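Local atomic coordinates of putative secreted glycosylhydrolase (Parabacteroides distasonis ATCC 8503, PDB entry 3IMM), a protein that is of unproven function but is probably a hydrolase acting on sugar substrates, of the 3-keto-disaccharide hydrolase type. Residues Asp29-Ala34 / Leu190-Asn195; Asp37-Thr42 / Gly181-His186; Leu53-Asp58 / Ile82-Asp87; Gly64-Cys69 / Pro77-Ile82. All coordinates share one frame; numbering follows the deposited sequence.

Contact 1 (Asp29-Ala34 / Leu190-Asn195); sequences DGVLGA and LIWFRN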
loop_
_atom_site.group_PDB
_atom_site.type_symbol
_atom_site.label_atom_id
_atom_site.label_comp_id
_atom_site.label_asym_id
_atom_site.label_seq_id
_atom_site.Cartn_x
_atom_site.Cartn_y
_atom_site.Cartn_z
ATOM N N ASP A 29 -0.149 -0.833 -22.216
ATOM C CA ASP A 29 -0.436 0.561 -22.526
ATOM C C ASP A 29 -0.014 1.510 -21.396
ATOM O O ASP A 29 -0.684 2.514 -21.114
ATOM C CB ASP A 29 -1.932 0.721 -22.793
ATOM C CG ASP A 29 -2.418 -0.045 -24.016
ATOM O OD1 ASP A 29 -1.623 -0.422 -24.932
ATOM O OD2 ASP A 29 -3.640 -0.255 -24.048
ATOM N N GLY A 30 1.111 1.199 -20.760
ATOM C CA GLY A 30 1.649 2.046 -19.706
ATOM C C GLY A 30 1.033 1.835 -18.325
ATOM O O GLY A 30 1.301 2.596 -17.401
ATOM N N VAL A 31 0.209 0.805 -18.188
ATOM C CA VAL A 31 -0.589 0.574 -16.969
ATOM C C VAL A 31 -0.211 -0.821 -16.460
ATOM O O VAL A 31 -0.247 -1.779 -17.223
ATOM C CB VAL A 31 -2.081 0.705 -17.274
ATOM C CG1 VAL A 31 -2.980 0.330 -16.035
ATOM C CG2 VAL A 31 -2.373 2.114 -17.781
ATOM N N LEU A 32 0.240 -0.884 -15.201
ATOM C CA LEU A 32 0.713 -2.090 -14.575
ATOM C C LEU A 32 -0.459 -2.859 -13.965
ATOM O O LEU A 32 -1.297 -2.284 -13.298
ATOM C CB LEU A 32 1.749 -1.737 -13.488
ATOM C CG LEU A 32 2.422 -2.891 -12.707
ATOM C CD1 LEU A 32 3.314 -3.775 -13.613
ATOM C CD2 LEU A 32 3.223 -2.363 -11.516
ATOM N N GLY A 33 -0.505 -4.163 -14.182
ATOM C CA GLY A 33 -1.499 -5.006 -13.501
ATOM C C GLY A 33 -0.997 -6.423 -13.375
ATOM O O GLY A 33 0.022 -6.781 -13.971
ATOM N N ALA A 34 -1.752 -7.218 -12.635
ATOM C CA ALA A 34 -1.394 -8.569 -12.259
ATOM C C ALA A 34 -2.557 -9.489 -12.623
ATOM O O ALA A 34 -3.719 -9.113 -12.503
ATOM C CB ALA A 34 -1.135 -8.636 -10.751
ATOM N N LEU A 190 -10.284 -6.385 -10.133
ATOM C CA LEU A 190 -8.978 -6.000 -10.625
ATOM C C LEU A 190 -8.551 -4.686 -9.979
ATOM O O LEU A 190 -9.326 -4.005 -9.303
ATOM C CB LEU A 190 -8.987 -5.877 -12.139
ATOM C CG LEU A 190 -9.619 -7.019 -12.958
ATOM C CD1 LEU A 190 -9.347 -6.764 -14.470
ATOM C CD2 LEU A 190 -9.087 -8.376 -12.549
ATOM N N ILE A 191 -7.278 -4.381 -10.164
ATOM C CA ILE A 191 -6.693 -3.110 -9.799
ATOM C C ILE A 191 -5.639 -2.788 -10.869
ATOM O O ILE A 191 -5.012 -3.689 -11.411
ATOM C CB ILE A 191 -6.121 -3.134 -8.338
ATOM C CG1 ILE A 191 -5.705 -1.702 -7.949
ATOM C CG2 ILE A 191 -4.981 -4.102 -8.234
ATOM C CD1 ILE A 191 -5.438 -1.414 -6.445
ATOM N N TRP A 192 -5.527 -1.512 -11.241
ATOM C CA TRP A 192 -4.575 -1.035 -12.220
ATOM C C TRP A 192 -3.712 0.052 -11.624
ATOM O O TRP A 192 -4.225 0.944 -10.932
ATOM C CB TRP A 192 -5.326 -0.449 -13.422
ATOM C CG TRP A 192 -6.178 -1.447 -14.182
ATOM C CD1 TRP A 192 -5.791 -2.174 -15.248
ATOM C CD2 TRP A 192 -7.549 -1.798 -13.940
ATOM N NE1 TRP A 192 -6.828 -2.952 -15.714
ATOM C CE2 TRP A 192 -7.920 -2.737 -14.923
ATOM C CE3 TRP A 192 -8.498 -1.411 -12.988
ATOM C CZ2 TRP A 192 -9.197 -3.306 -14.982
ATOM C CZ3 TRP A 192 -9.765 -1.963 -13.057
ATOM C CH2 TRP A 192 -10.100 -2.907 -14.047
ATOM N N PHE A 193 -2.408 0.009 -11.933
ATOM C CA PHE A 193 -1.494 1.038 -11.494
ATOM C C PHE A 193 -0.784 1.760 -12.640
ATOM O O PHE A 193 -0.561 1.196 -13.743
ATOM C CB PHE A 193 -0.417 0.470 -10.588
ATOM C CG PHE A 193 -0.927 -0.383 -9.456
ATOM C CD1 PHE A 193 -1.229 0.162 -8.233
ATOM C CD2 PHE A 193 -1.042 -1.773 -9.638
ATOM C CE1 PHE A 193 -1.645 -0.638 -7.210
ATOM C CE2 PHE A 193 -1.462 -2.584 -8.617
ATOM C CZ PHE A 193 -1.774 -2.015 -7.395
ATOM N N ARG A 194 -0.398 3.003 -12.379
ATOM C CA ARG A 194 0.424 3.738 -13.326
ATOM C C ARG A 194 1.149 4.897 -12.702
ATOM O O ARG A 194 0.877 5.289 -11.569
ATOM C CB ARG A 194 -0.349 4.221 -14.545
ATOM C CG ARG A 194 -1.253 5.273 -14.242
ATOM C CD ARG A 194 -1.872 5.932 -15.485
ATOM N NE ARG A 194 -2.612 7.021 -14.878
ATOM C CZ ARG A 194 -3.730 7.572 -15.297
ATOM N NH1 ARG A 194 -4.286 7.207 -16.419
ATOM N NH2 ARG A 194 -4.276 8.542 -14.553
ATOM N N ASN A 195 2.122 5.412 -13.440
ATOM C CA ASN A 195 2.953 6.497 -12.950
ATOM C C ASN A 195 3.492 6.217 -11.535
ATOM O O ASN A 195 3.457 7.078 -10.695
ATOM C CB ASN A 195 2.160 7.821 -12.969
ATOM C CG ASN A 195 1.880 8.296 -14.360
ATOM O OD1 ASN A 195 2.790 8.344 -15.180
ATOM N ND2 ASN A 195 0.640 8.683 -14.629
HETATM O O HOH W 1 2.939 4.021 -15.882
HETATM O O HOH W 2 -5.820 -6.891 -10.864
HETATM O O HOH W 3 -3.316 -5.781 -10.644
#
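I191 meets G33 and A34 largely through water: a molecule donates to I191 O (2.8 Å) and accepts from A34 N, bridging the two strands where they begin to part. At W192 side chains meet directly. V31 CG1 sits 3.6 Å from W192 CB and comes at the indole obliquely, near CG and CD1; CG1 lies anti to the V31 backbone N (chi1 174°), which swings it toward the tryptophan. L190 CB lies over one face of that ring, and K56 makes a cation-pi contact with it.

F193 carries the single antiparallel bridge, a hydrogen-bonded pair with L32. F193 N donates to L32 O at 2.9 Å along an almost straight path (172°), while L32 N donates to F193 O at 2.7 Å from slightly off the carbonyl plane. F193 O also receives V31 CA at 3.3 Å as a CA-H...O contact. The phenyl ring meets L32 O at its edge, through CD2. R194 rests its CB 3.7 Å from G30 O; from there the chain runs extended from CG to NE and leaves the contact to make a salt bridge with D54. Last comes N195, whose backbone N gives its hydrogen to a second water, and that water donates to G30 O at 2.6 Å.

With two direct backbone bonds in the middle and water bridges toward both ends, strand 31-34 is docked on strand 191-200 rather than zipped along it, and solvent supplies polar partners where the backbones have drifted too far apart to bond.

Contact 2 (Asp37-Thr42 / Gly181-His186); sequences DESIWT and GLQGKH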
loop_
_atom_site.group_PDB
_atom_site.type_symbol
_atom_site.label_atom_id
_atom_site.label_comp_id
_atom_site.label_asym_id
_atom_site.label_seq_id
_atom_site.Cartn_x
_atom_site.Cartn_y
_atom_site.Cartn_z
ATOM N N ASP A 37 -1.725 -13.956 -8.020
ATOM C CA ASP A 37 -1.729 -13.441 -6.650
ATOM C C ASP A 37 -0.376 -12.941 -6.126
ATOM O O ASP A 37 -0.340 -12.139 -5.206
ATOM C CB ASP A 37 -2.332 -14.486 -5.707
ATOM C CG ASP A 37 -1.524 -15.755 -5.660
ATOM O OD1 ASP A 37 -1.503 -16.472 -6.677
ATOM O OD2 ASP A 37 -0.906 -16.032 -4.612
ATOM N N GLU A 38 0.725 -13.377 -6.728
ATOM C CA GLU A 38 2.053 -12.996 -6.257
ATOM C C GLU A 38 2.336 -11.503 -6.400
ATOM O O GLU A 38 1.820 -10.847 -7.306
ATOM C CB GLU A 38 3.110 -13.806 -6.984
ATOM C CG GLU A 38 4.522 -13.669 -6.439
ATOM C CD GLU A 38 5.502 -14.581 -7.180
ATOM O OE1 GLU A 38 5.959 -14.259 -8.315
ATOM O OE2 GLU A 38 5.795 -15.650 -6.606
ATOM N N SER A 39 3.156 -10.988 -5.480
ATOM C CA SER A 39 3.530 -9.591 -5.410
ATOM C C SER A 39 4.640 -9.202 -6.397
ATOM O O SER A 39 5.314 -10.065 -6.994
ATOM C CB SER A 39 3.965 -9.257 -3.967
ATOM O OG SER A 39 2.920 -9.472 -3.016
ATOM N N ILE A 40 4.844 -7.899 -6.554
ATOM C CA ILE A 40 5.968 -7.347 -7.340
ATOM C C ILE A 40 6.782 -6.467 -6.389
ATOM O O ILE A 40 6.203 -5.708 -5.596
ATOM C CB ILE A 40 5.481 -6.525 -8.599
ATOM C CG1 ILE A 40 6.666 -5.937 -9.384
ATOM C CG2 ILE A 40 4.433 -5.403 -8.232
ATOM C CD1 ILE A 40 6.367 -5.638 -10.801
ATOM N N TRP A 41 8.114 -6.587 -6.432
ATOM C CA TRP A 41 8.949 -5.894 -5.475
ATOM C C TRP A 41 9.997 -5.101 -6.170
ATOM O O TRP A 41 10.422 -5.444 -7.277
ATOM C CB TRP A 41 9.644 -6.862 -4.505
ATOM C CG TRP A 41 8.687 -7.745 -3.747
ATOM C CD1 TRP A 41 8.375 -9.029 -4.033
ATOM C CD2 TRP A 41 7.919 -7.386 -2.594
ATOM N NE1 TRP A 41 7.441 -9.499 -3.137
ATOM C CE2 TRP A 41 7.149 -8.509 -2.242
ATOM C CE3 TRP A 41 7.842 -6.238 -1.801
ATOM C CZ2 TRP A 41 6.290 -8.514 -1.143
ATOM C CZ3 TRP A 41 6.995 -6.231 -0.731
ATOM C CH2 TRP A 41 6.213 -7.366 -0.413
ATOM N N THR A 42 10.444 -4.050 -5.485
ATOM C CA THR A 42 11.655 -3.384 -5.873
ATOM C C THR A 42 12.826 -4.343 -5.649
ATOM O O THR A 42 12.763 -5.228 -4.792
ATOM C CB THR A 42 11.856 -2.064 -5.087
ATOM O OG1 THR A 42 11.827 -2.336 -3.692
ATOM C CG2 THR A 42 10.769 -1.046 -5.429
ATOM N N GLY A 181 6.601 -2.999 -2.491
ATOM C CA GLY A 181 5.865 -3.863 -3.389
ATOM C C GLY A 181 4.396 -3.521 -3.558
ATOM O O GLY A 181 3.833 -2.732 -2.821
ATOM N N LEU A 182 3.810 -4.119 -4.587
ATOM C CA LEU A 182 2.377 -4.105 -4.828
ATOM C C LEU A 182 1.887 -5.538 -4.784
ATOM O O LEU A 182 2.598 -6.478 -5.151
ATOM C CB LEU A 182 2.055 -3.496 -6.187
ATOM C CG LEU A 182 2.535 -2.075 -6.440
ATOM C CD1 LEU A 182 2.344 -1.693 -7.913
ATOM C CD2 LEU A 182 1.793 -1.102 -5.470
ATOM N N GLN A 183 0.667 -5.693 -4.302
ATOM C CA GLN A 183 0.058 -7.002 -4.182
ATOM C C GLN A 183 -0.689 -7.380 -5.445
ATOM O O GLN A 183 -1.192 -6.519 -6.167
ATOM C CB GLN A 183 -0.854 -7.029 -2.974
ATOM C CG GLN A 183 -0.089 -6.810 -1.694
ATOM C CD GLN A 183 -0.996 -6.499 -0.562
ATOM O OE1 GLN A 183 -1.797 -7.342 -0.159
ATOM N NE2 GLN A 183 -0.892 -5.284 -0.033
ATOM N N GLY A 184 -0.746 -8.701 -5.665
ATOM C CA GLY A 184 -1.303 -9.307 -6.863
ATOM C C GLY A 184 -2.801 -9.467 -6.774
ATOM O O GLY A 184 -3.421 -8.986 -5.855
ATOM N N LYS A 185 -3.368 -10.144 -7.760
ATOM C CA LYS A 185 -4.801 -10.393 -7.852
ATOM C C LYS A 185 -5.219 -11.628 -7.083
ATOM O O LYS A 185 -4.723 -12.715 -7.346
ATOM C CB LYS A 185 -5.140 -10.543 -9.333
ATOM C CG LYS A 185 -6.550 -10.966 -9.680
ATOM C CD LYS A 185 -6.681 -11.067 -11.227
ATOM C CE LYS A 185 -8.016 -11.657 -11.718
ATOM N NZ LYS A 185 -8.316 -12.998 -11.168
ATOM N N HIS A 186 -6.156 -11.467 -6.145
ATOM C CA HIS A 186 -6.580 -12.579 -5.315
ATOM C C HIS A 186 -7.996 -13.107 -5.652
ATOM O O HIS A 186 -8.376 -14.208 -5.207
ATOM C CB HIS A 186 -6.459 -12.204 -3.831
ATOM C CG HIS A 186 -7.548 -11.298 -3.356
ATOM N ND1 HIS A 186 -7.380 -9.933 -3.254
ATOM C CD2 HIS A 186 -8.818 -11.556 -2.952
ATOM C CE1 HIS A 186 -8.496 -9.389 -2.802
ATOM N NE2 HIS A 186 -9.387 -10.351 -2.625
HETATM O O HOH W 4 0.248 -10.358 -3.405
#
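CE3 of the W41 indole approaches G181 CA obliquely at 3.5 Å, and W75 meets the same ring system in a T-shaped (edge-to-face) stack. W41 and G181 form a non-hydrogen-bonded antiparallel pair, joining strand 40-42 to strand 179-182 in one sheet of what is consistent with the concanavalin-like beta-sandwich. With no side chain on G181, the six-membered part of the indole can come close to the backbone.

The next pair, I40 with L182, is hydrogen-bonded. I40 N donates to L182 O at 3.0 Å, in the carbonyl plane, while the return bond from L182 N to I40 O is less certain because that oxygen is crowded in the model. On the face away from W41 the two side chains run side by side in the same direction, I40 CG2 against L182 CB at 3.7 Å, and W25 touches both.

Beyond S39 the ladder frays. D37 CA comes within 3.2 Å of K185 O in a CA-H...O contact, and G184, modelled in two conformers, gives at most a weak bond to D37 O. A water fills in here: it donates to D37 O at 2.6 Å, lies 2.8 Å from S39 OG and accepts from G184 N at 3.0 Å.

Contact 3 (Leu53-Asp58 / Ile82-Asp87); sequences LDFKTD and IQIADD. With NA (sodium ion), chain D.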
loop_
_atom_site.group_PDB
_atom_site.type_symbol
_atom_site.label_atom_id
_atom_site.label_comp_id
_atom_site.label_asym_id
_atom_site.label_seq_id
_atom_site.Cartn_x
_atom_site.Cartn_y
_atom_site.Cartn_z
ATOM N N LEU A 53 1.821 7.203 -6.903
ATOM C CA LEU A 53 1.246 6.254 -7.835
ATOM C C LEU A 53 -0.190 6.628 -8.146
ATOM O O LEU A 53 -0.883 7.209 -7.317
ATOM C CB LEU A 53 1.283 4.850 -7.254
ATOM C CG LEU A 53 0.501 4.545 -5.961
ATOM C CD1 LEU A 53 0.003 3.118 -5.967
ATOM C CD2 LEU A 53 1.323 4.817 -4.691
ATOM N N ASP A 54 -0.619 6.294 -9.352
ATOM C CA ASP A 54 -2.004 6.397 -9.746
ATOM C C ASP A 54 -2.521 5.002 -9.582
ATOM O O ASP A 54 -1.755 4.044 -9.772
ATOM C CB ASP A 54 -2.149 6.823 -11.215
ATOM C CG ASP A 54 -1.497 8.186 -11.527
ATOM O OD1 ASP A 54 -1.188 8.943 -10.589
ATOM O OD2 ASP A 54 -1.282 8.500 -12.732
ATOM N N PHE A 55 -3.801 4.870 -9.215
ATOM C CA PHE A 55 -4.475 3.597 -9.288
ATOM C C PHE A 55 -5.940 3.769 -9.670
ATOM O O PHE A 55 -6.545 4.835 -9.424
ATOM C CB PHE A 55 -4.331 2.839 -7.977
ATOM C CG PHE A 55 -5.054 3.448 -6.837
ATOM C CD1 PHE A 55 -6.382 3.070 -6.552
ATOM C CD2 PHE A 55 -4.426 4.372 -6.007
ATOM C CE1 PHE A 55 -7.055 3.616 -5.467
ATOM C CE2 PHE A 55 -5.109 4.944 -4.929
ATOM C CZ PHE A 55 -6.416 4.577 -4.663
ATOM N N LYS A 56 -6.496 2.724 -10.295
ATOM C CA LYS A 56 -7.931 2.651 -10.653
ATOM C C LYS A 56 -8.519 1.384 -10.050
ATOM O O LYS A 56 -7.947 0.310 -10.143
ATOM C CB LYS A 56 -8.072 2.622 -12.179
ATOM C CG LYS A 56 -9.483 2.482 -12.766
ATOM C CD LYS A 56 -9.462 2.638 -14.323
ATOM C CE LYS A 56 -8.868 1.425 -14.992
ATOM N NZ LYS A 56 -8.999 1.449 -16.454
ATOM N N THR A 57 -9.679 1.505 -9.443
ATOM C CA THR A 57 -10.325 0.353 -8.851
ATOM C C THR A 57 -11.375 -0.253 -9.752
ATOM O O THR A 57 -11.823 0.351 -10.729
ATOM C CB THR A 57 -10.994 0.713 -7.500
ATOM O OG1 THR A 57 -12.117 1.554 -7.748
ATOM C CG2 THR A 57 -9.999 1.415 -6.575
ATOM N N ASP A 58 -11.694 -1.490 -9.399
ATOM C CA ASP A 58 -12.867 -2.220 -9.804
ATOM C C ASP A 58 -13.843 -2.241 -8.605
ATOM O O ASP A 58 -13.467 -1.922 -7.453
ATOM C CB ASP A 58 -12.419 -3.660 -10.028
ATOM C CG ASP A 58 -13.019 -4.308 -11.225
ATOM O OD1 ASP A 58 -13.885 -3.697 -11.883
ATOM O OD2 ASP A 58 -12.556 -5.436 -11.538
ATOM N N ILE A 82 -0.212 0.026 3.173
ATOM C CA ILE A 82 -1.135 1.097 2.912
ATOM C C ILE A 82 -2.269 0.495 2.095
ATOM O O ILE A 82 -2.074 0.048 0.975
ATOM C CB ILE A 82 -0.515 2.274 2.150
ATOM C CG1 ILE A 82 0.633 2.928 2.949
ATOM C CG2 ILE A 82 -1.640 3.347 1.933
ATOM C CD1 ILE A 82 1.947 2.157 3.044
ATOM N N GLN A 83 -3.444 0.451 2.710
ATOM C CA GLN A 83 -4.623 -0.129 2.086
ATOM C C GLN A 83 -5.079 0.631 0.840
ATOM O O GLN A 83 -5.173 1.863 0.843
ATOM C CB GLN A 83 -5.764 -0.094 3.098
ATOM C CG GLN A 83 -7.067 -0.713 2.653
ATOM C CD GLN A 83 -7.053 -2.209 2.633
ATOM O OE1 GLN A 83 -5.996 -2.832 2.662
ATOM N NE2 GLN A 83 -8.237 -2.804 2.604
ATOM N N ILE A 84 -5.437 -0.119 -0.194
ATOM C CA ILE A 84 -6.144 0.419 -1.353
ATOM C C ILE A 84 -7.415 -0.365 -1.463
ATOM O O ILE A 84 -7.387 -1.589 -1.490
ATOM C CB ILE A 84 -5.357 0.277 -2.681
ATOM C CG1 ILE A 84 -4.132 1.145 -2.678
ATOM C CG2 ILE A 84 -6.232 0.711 -3.854
ATOM C CD1 ILE A 84 -3.242 0.928 -3.869
ATOM N N ALA A 85 -8.545 0.329 -1.492
ATOM C CA ALA A 85 -9.817 -0.344 -1.461
ATOM C C ALA A 85 -10.885 0.492 -2.120
ATOM O O ALA A 85 -10.856 1.717 -2.081
ATOM C CB ALA A 85 -10.233 -0.693 0.009
ATOM N N ASP A 86 -11.841 -0.204 -2.708
ATOM C CA ASP A 86 -13.091 0.408 -3.157
ATOM C C ASP A 86 -14.032 0.675 -1.995
ATOM O O ASP A 86 -14.870 -0.142 -1.671
ATOM C CB ASP A 86 -13.810 -0.501 -4.173
ATOM C CG ASP A 86 -15.157 0.053 -4.588
ATOM O OD1 ASP A 86 -15.332 1.295 -4.499
ATOM O OD2 ASP A 86 -16.034 -0.737 -5.001
ATOM N N ASP A 87 -13.915 1.849 -1.391
ATOM C CA ASP A 87 -14.770 2.226 -0.272
ATOM C C ASP A 87 -16.275 2.301 -0.634
ATOM O O ASP A 87 -17.114 2.441 0.242
ATOM C CB ASP A 87 -14.325 3.601 0.279
ATOM C CG ASP A 87 -13.020 3.548 1.017
ATOM O OD1 ASP A 87 -12.432 2.476 1.108
ATOM O OD2 ASP A 87 -12.551 4.588 1.518
HETATM NA NA NA D . -5.305 -4.715 1.329
HETATM O O HOH W 5 -13.243 2.599 -5.652
#
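F55 and I84 make the tight part of this contact. I84 CG2 sits over one face of the F55 ring, 3.8 Å from its centroid and 28° off the normal, a CH-pi contact whose closest approach is 3.4 Å to CE1. CG2 reaches the ring because it stands anti to the I84 backbone N, and F55 and I84 reach past one another from facing strands. T57 CG2 lies in the ring plane at its edge. L53 adds a slighter touch, CD1 to I84 CD1 at 4.4 Å.

Toward D86 the packing is looser and turns polar. D86 CB approaches D58 O at 3.6 Å. The polar link between T57 and D86 runs through a water, which accepts from T57 OG1 at 2.6 Å and donates to D86 OD1 at 2.7 Å; T57 OG1 otherwise comes no nearer than 4.5 Å to D86 CB. The chain makes an inverse gamma turn about D86, whose other carboxylate oxygen takes G60 N, tying the turn to the loop after D58. Q83, next to I84, takes no part in this packing; its OE1 binds the sodium ion at 2.4 Å, with N62, S63 and E81 completing the site.

The pairing is sheet against sheet: strand 49-57, flanked by strands 122-130 and 191-200, faces strand 80-85 at the border of the other sheet, and I84 is packed further by V65, I191 and F193.

Contact 4 (Gly64-Cys69 / Pro77-Ile82); sequences GVVVYC and PNSVEI. With NA (sodium ion), chain D.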
loop_
_atom_site.group_PDB
_atom_site.type_symbol
_atom_site.label_atom_id
_atom_site.label_comp_id
_atom_site.label_asym_id
_atom_site.label_seq_id
_atom_site.Cartn_x
_atom_site.Cartn_y
_atom_site.Cartn_z
ATOM N N GLY A 64 -3.126 -3.136 -1.865
ATOM C CA GLY A 64 -2.293 -2.371 -0.932
ATOM C C GLY A 64 -0.891 -2.174 -1.439
ATOM O O GLY A 64 -0.407 -2.947 -2.241
ATOM N N VAL A 65 -0.262 -1.105 -0.972
ATOM C CA VAL A 65 1.116 -0.806 -1.266
ATOM C C VAL A 65 1.889 -1.235 -0.024
ATOM O O VAL A 65 1.504 -0.882 1.111
ATOM C CB VAL A 65 1.292 0.691 -1.557
ATOM C CG1 VAL A 65 2.736 0.989 -1.893
ATOM C CG2 VAL A 65 0.342 1.131 -2.736
ATOM N N VAL A 66 2.966 -1.987 -0.222
ATOM C CA VAL A 66 3.767 -2.485 0.892
ATOM C C VAL A 66 5.062 -1.705 0.946
ATOM O O VAL A 66 5.703 -1.526 -0.063
ATOM C CB VAL A 66 4.007 -4.000 0.768
ATOM C CG1 VAL A 66 4.829 -4.527 1.922
ATOM C CG2 VAL A 66 2.642 -4.721 0.723
ATOM N N VAL A 67 5.416 -1.202 2.117
ATOM C CA VAL A 67 6.679 -0.465 2.310
ATOM C C VAL A 67 7.419 -1.109 3.473
ATOM O O VAL A 67 6.851 -1.929 4.242
ATOM C CB VAL A 67 6.463 1.068 2.547
ATOM C CG1 VAL A 67 5.751 1.707 1.328
ATOM C CG2 VAL A 67 5.676 1.365 3.879
ATOM N N TYR A 68 8.704 -0.794 3.573
ATOM C CA TYR A 68 9.504 -1.221 4.705
ATOM C C TYR A 68 9.515 -2.741 4.840
ATOM O O TYR A 68 9.493 -3.281 5.966
ATOM C CB TYR A 68 8.938 -0.591 6.007
ATOM C CG TYR A 68 8.995 0.907 6.137
ATOM C CD1 TYR A 68 9.743 1.679 5.266
ATOM C CD2 TYR A 68 8.363 1.557 7.225
ATOM C CE1 TYR A 68 9.815 3.037 5.409
ATOM C CE2 TYR A 68 8.463 2.930 7.393
ATOM C CZ TYR A 68 9.194 3.658 6.489
ATOM O OH TYR A 68 9.329 5.013 6.620
ATOM N N CYS A 69 9.535 -3.437 3.712
ATOM C CA CYS A 69 9.518 -4.891 3.730
ATOM C C CYS A 69 10.920 -5.439 3.890
ATOM O O CYS A 69 11.771 -5.192 3.073
ATOM C CB CYS A 69 8.852 -5.479 2.483
ATOM S SG CYS A 69 8.854 -7.237 2.524
ATOM N N PRO A 77 3.978 -10.262 7.862
ATOM C CA PRO A 77 4.297 -9.729 9.175
ATOM C C PRO A 77 5.526 -8.821 9.222
ATOM O O PRO A 77 5.790 -8.234 10.246
ATOM C CB PRO A 77 4.544 -11.003 10.034
ATOM C CG PRO A 77 4.831 -12.107 9.072
ATOM C CD PRO A 77 4.479 -11.644 7.685
ATOM N N ASN A 78 6.279 -8.695 8.135
ATOM C CA ASN A 78 7.528 -7.932 8.174
ATOM C C ASN A 78 7.442 -6.744 7.256
ATOM O O ASN A 78 8.325 -6.515 6.452
ATOM C CB ASN A 78 8.719 -8.825 7.805
ATOM C CG ASN A 78 8.890 -9.981 8.760
ATOM O OD1 ASN A 78 9.122 -9.775 9.929
ATOM N ND2 ASN A 78 8.749 -11.189 8.269
ATOM N N SER A 79 6.360 -5.979 7.381
ATOM C CA SER A 79 6.131 -4.852 6.477
ATOM C C SER A 79 4.995 -3.962 6.969
ATOM O O SER A 79 4.268 -4.305 7.902
ATOM C CB SER A 79 5.812 -5.330 5.039
ATOM O OG SER A 79 4.567 -6.028 4.984
ATOM N N VAL A 80 4.850 -2.816 6.305
ATOM C CA VAL A 80 3.694 -1.948 6.522
ATOM C C VAL A 80 2.889 -1.881 5.222
ATOM O O VAL A 80 3.475 -1.768 4.115
ATOM C CB VAL A 80 4.173 -0.542 6.945
ATOM C CG1 VAL A 80 3.002 0.425 7.023
ATOM C CG2 VAL A 80 4.980 -0.667 8.231
ATOM N N GLU A 81 1.563 -1.982 5.339
ATOM C CA GLU A 81 0.676 -1.949 4.182
ATOM C C GLU A 81 -0.289 -0.761 4.241
ATOM O O GLU A 81 -1.048 -0.561 5.214
ATOM C CB GLU A 81 -0.142 -3.227 4.050
ATOM C CG GLU A 81 -1.149 -3.168 2.937
ATOM C CD GLU A 81 -1.975 -4.432 2.857
ATOM O OE1 GLU A 81 -1.967 -5.217 3.831
ATOM O OE2 GLU A 81 -2.649 -4.616 1.822
ATOM N N ILE A 82 -0.212 0.026 3.173
ATOM C CA ILE A 82 -1.135 1.097 2.912
ATOM C C ILE A 82 -2.269 0.495 2.095
ATOM O O ILE A 82 -2.074 0.048 0.975
ATOM C CB ILE A 82 -0.515 2.274 2.150
ATOM C CG1 ILE A 82 0.633 2.928 2.949
ATOM C CG2 ILE A 82 -1.640 3.347 1.933
ATOM C CD1 ILE A 82 1.947 2.157 3.044
HETATM NA NA NA D . -5.305 -4.715 1.329
#
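V65 with I82 and V67 with V80 are the hydrogen-bonded pairs of this antiparallel hairpin, each joined by two backbone bonds. I82 N to V65 O is 2.8 Å; V67 N to V80 O is also 2.8 Å, and V80 N to V67 O is nearly straight at 176°. Softer CA-H...O contacts fill the intervals: V66 CA to V80 O, E81 CA to V65 O, and, past the corner at Y68, C69 CA to N78 O.

Apolar packing lies on the side of V65, V67, V80 and I82. V67 CG2 is 3.9 Å from both V80 CB and I82 CD1, while Y68 runs alongside V80, its CD2 near V80 CG2. Its hydroxyl bonds elsewhere, to G131 O. On the opposite side V66 CG1 presses on S79 CB at 3.4 Å, a tight carbon pair; S79 OG is bonded to W75 O.

Metal binding falls to E81, on the same side as V66. Its chain, with CG anti to the backbone N (chi1 175°), stretches out to put OE2 on the sodium ion at 2.7 Å, beside N62, S63 and Q83. OE2 also accepts from Q183 NE2 and passes 3.6 Å from G64 CA, where no side chain stands in its way.

The hairpin is thus two-sided: hydrocarbon faces the interior of the sandwich, while on the other side one carboxylate oxygen is fixed by both an ion and an amide.

From the N terminus the chain lays down the first halves of contacts 1, 2, 3 and 4 in turn, and their partners return in reverse order, so the four loops nest without crossing. Contact 4 closes the innermost, a hairpin; contact 3 follows directly, sharing I82, and ties the two sheets face to face. Contact 2 then brings strand 179-182 between strands 40-42 and 62-69, and contact 1, the outermost, docks strand 31-34 on strand 191-200. Contacts 2 and 4 meet where Q183 reaches E81, contacts 1 and 3 where L190 and N195 bond to D58 and D54. Contacts 3 and 4 both supply sodium ligands.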